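Local coordinates for plasma serine protease inhibitor (Homo sapiens, PDB 3DY0), which inhibits serine proteases of blood plasma and other body fluids irreversibly, in a heparin-dependent manner, as a member of the serpin family, at residues L40-L45 and T115-D120. Numbering follows the deposited sequence.
Sequences LAMLSL and TLYLAD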
ATOM      1  N   LEU A  40       1.130   2.696  10.893  1.00  8.55           N
ATOM      2  CA  LEU A  40       2.273   3.029  11.734  1.00  7.04           C
ATOM      3  C   LEU A  40       2.021   4.335  12.493  1.00  8.12           C
ATOM      4  O   LEU A  40       2.418   4.477  13.652  1.00  8.78           O
ATOM      5  CB  LEU A  40       3.538   3.140  10.879  1.00  7.24           C
ATOM      6  CG  LEU A  40       4.146   1.796  10.468  1.00  7.60           C
ATOM      7  CD1 LEU A  40       5.257   2.026   9.455  1.00  8.50           C
ATOM      8  CD2 LEU A  40       4.694   1.082  11.703  1.00  8.54           C
ATOM      9  N   ALA A  41       1.366   5.291  11.837  1.00  8.87           N
ATOM     10  CA  ALA A  41       1.054   6.560  12.484  1.00  8.12           C
ATOM     11  C   ALA A  41       0.100   6.320  13.660  1.00  8.94           C
ATOM     12  O   ALA A  41       0.270   6.892  14.736  1.00  9.31           O
ATOM     13  CB  ALA A  41       0.422   7.516  11.481  1.00  8.87           C
ATOM     14  N   MET A  42      -0.909   5.478  13.457  1.00  8.35           N
ATOM     15  CA  MET A  42      -1.847   5.172  14.533  1.00  8.14           C
ATOM     16  C   MET A  42      -1.115   4.451  15.660  1.00  9.48           C
ATOM     17  O   MET A  42      -1.344   4.719  16.842  1.00  9.24           O
ATOM     18  CB  MET A  42      -2.993   4.298  14.012  1.00  8.30           C
ATOM     19  CG  MET A  42      -3.923   5.037  13.059  1.00  8.19           C
ATOM     20  SD  MET A  42      -5.394   4.092  12.613  1.00 10.72           S
ATOM     21  CE  MET A  42      -4.639   2.678  11.757  1.00  8.22           C
ATOM     22  N   LEU A  43      -0.229   3.537  15.287  1.00  9.44           N
ATOM     23  CA  LEU A  43       0.536   2.786  16.273  1.00 10.72           C
ATOM     24  C   LEU A  43       1.372   3.735  17.134  1.00 11.24           C
ATOM     25  O   LEU A  43       1.504   3.528  18.342  1.00 12.33           O
ATOM     26  CB  LEU A  43       1.443   1.768  15.569  1.00 11.67           C
ATOM     27  CG  LEU A  43       2.321   0.867  16.441  1.00 11.26           C
ATOM     28  CD1 LEU A  43       1.456   0.084  17.427  1.00 12.53           C
ATOM     29  CD2 LEU A  43       3.105  -0.087  15.550  1.00 12.17           C
ATOM     30  N   SER A  44       1.918   4.786  16.525  1.00 11.86           N
ATOM     31  CA  SER A  44       2.739   5.739  17.270  1.00 11.51           C
ATOM     32  C   SER A  44       1.943   6.492  18.335  1.00 13.47           C
ATOM     33  O   SER A  44       2.518   6.987  19.305  1.00 12.50           O
ATOM     34  CB  SER A  44       3.417   6.744  16.323  1.00 11.90           C
ATOM     35  OG  SER A  44       2.530   7.763  15.885  1.00 11.67           O
ATOM     36  N   LEU A  45       0.625   6.570  18.170  1.00 12.93           N
ATOM     37  CA  LEU A  45      -0.207   7.279  19.139  1.00 15.16           C
ATOM     38  C   LEU A  45      -0.067   6.706  20.541  1.00 17.62           C
ATOM     39  O   LEU A  45      -0.146   7.438  21.531  1.00 20.26           O
ATOM     40  CB  LEU A  45      -1.678   7.228  18.725  1.00 14.11           C
ATOM     41  CG  LEU A  45      -2.091   8.082  17.523  1.00 12.18           C
ATOM     42  CD1 LEU A  45      -3.550   7.788  17.184  1.00 12.75           C
ATOM     43  CD2 LEU A  45      -1.894   9.566  17.841  1.00 13.93           C
ATOM     44  N   THR A 115     -10.939  10.528  17.035  1.00 15.50           N
ATOM     45  CA  THR A 115     -10.871  11.898  16.533  1.00 16.89           C
ATOM     46  C   THR A 115      -9.957  12.111  15.330  1.00 16.15           C
ATOM     47  O   THR A 115     -10.348  12.741  14.347  1.00 15.97           O
ATOM     48  CB  THR A 115     -10.420  12.862  17.646  1.00 19.63           C
ATOM     49  OG1 THR A 115     -11.347  12.797  18.735  1.00 22.76           O
ATOM     50  CG2 THR A 115     -10.361  14.295  17.126  1.00 22.32           C
ATOM     51  N   LEU A 116      -8.737  11.593  15.415  1.00 13.80           N
ATOM     52  CA  LEU A 116      -7.765  11.754  14.345  1.00 13.24           C
ATOM     53  C   LEU A 116      -7.912  10.752  13.209  1.00 12.77           C
ATOM     54  O   LEU A 116      -7.743  11.104  12.043  1.00 13.10           O
ATOM     55  CB  LEU A 116      -6.348  11.652  14.911  1.00 14.16           C
ATOM     56  CG  LEU A 116      -5.917  12.740  15.897  1.00 13.28           C
ATOM     57  CD1 LEU A 116      -4.583  12.359  16.519  1.00 14.86           C
ATOM     58  CD2 LEU A 116      -5.818  14.078  15.180  1.00 16.10           C
ATOM     59  N   TYR A 117      -8.230   9.505  13.539  1.00 11.38           N
ATOM     60  CA  TYR A 117      -8.332   8.488  12.505  1.00  9.76           C
ATOM     61  C   TYR A 117      -9.718   7.918  12.231  1.00 10.27           C
ATOM     62  O   TYR A 117      -9.857   6.944  11.485  1.00 10.19           O
ATOM     63  CB  TYR A 117      -7.320   7.376  12.806  1.00 10.34           C
ATOM     64  CG  TYR A 117      -5.893   7.872  12.675  1.00  9.33           C
ATOM     65  CD1 TYR A 117      -5.235   8.477  13.748  1.00 10.63           C
ATOM     66  CD2 TYR A 117      -5.239   7.821  11.447  1.00  9.67           C
ATOM     67  CE1 TYR A 117      -3.961   9.025  13.595  1.00 12.23           C
ATOM     68  CE2 TYR A 117      -3.972   8.365  11.280  1.00 10.04           C
ATOM     69  CZ  TYR A 117      -3.339   8.968  12.355  1.00 10.81           C
ATOM     70  OH  TYR A 117      -2.102   9.544  12.169  1.00 10.68           O
ATOM     71  N   LEU A 118     -10.739   8.548  12.811  1.00 10.56           N
ATOM     72  CA  LEU A 118     -12.131   8.138  12.631  1.00 11.74           C
ATOM     73  C   LEU A 118     -12.279   6.637  12.810  1.00 12.44           C
ATOM     74  O   LEU A 118     -13.057   5.990  12.105  1.00 14.44           O
ATOM     75  CB  LEU A 118     -12.615   8.532  11.231  1.00 13.91           C
ATOM     76  CG  LEU A 118     -12.339   9.978  10.815  1.00 14.24           C
ATOM     77  CD1 LEU A 118     -12.886  10.228   9.415  1.00 15.99           C
ATOM     78  CD2 LEU A 118     -12.968  10.925  11.821  1.00 18.06           C
ATOM     79  N   ALA A 119     -11.538   6.088  13.765  1.00 14.05           N
ATOM     80  CA  ALA A 119     -11.553   4.654  14.001  1.00 16.59           C
ATOM     81  C   ALA A 119     -12.832   4.107  14.605  1.00 20.75           C
ATOM     82  O   ALA A 119     -13.430   4.713  15.489  1.00 21.58           O
ATOM     83  CB  ALA A 119     -10.367   4.264  14.871  1.00 14.30           C
ATOM     84  N   ASP A 120     -13.244   2.952  14.093  1.00 24.05           N
ATOM     85  CA  ASP A 120     -14.420   2.251  14.577  1.00 26.51           C
ATOM     86  C   ASP A 120     -13.893   1.403  15.735  1.00 26.14           C
ATOM     87  O   ASP A 120     -12.751   0.946  15.701  1.00 26.08           O
ATOM     88  CB  ASP A 120     -14.980   1.331  13.485  1.00 29.82           C
ATOM     89  CG  ASP A 120     -15.490   2.089  12.265  1.00 33.01           C
ATOM     90  OD1 ASP A 120     -15.749   1.438  11.226  1.00 34.75           O
ATOM     91  OD2 ASP A 120     -15.640   3.326  12.339  1.00 36.24           O
TER
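In the helical part of the serpin fold, helix 33-45 packs against the C-terminal end of helix 107-117, where Tyr117 meets Ala41, Met42 and Leu45. The contact is buried and apolar, and no hydrogen bond crosses it. Met42 CG sits over the centre of the Tyr117 ring, 3.5 Å from its centroid and 14° off the normal, a CH-pi contact. Met42 SD lies more obliquely, 4.4 Å from the same centroid, and adds a Met-aromatic contact. An extended chi2 (-172°) carries SD from above the ring toward Tyr117 CB, and the bend at chi3 turns CE away from the ring. Leu45 divides its two methyls: CD1 approaches Tyr117 CE1 obliquely at 3.8 Å, and CD2 meets Leu116 CD1 at 4.1 Å. At the far end of the ring, Ala41 CB comes within 3.3 Å of Tyr117 OH. That hydroxyl is hydrogen-bonded to His72 ND1 of helix 65-81, whose Phe75 touches both Ala41 and Tyr117. With Met42 against one face and His72 satisfying its polar end, the tyrosine can lie in this apolar contact, and its one side chain links three helices.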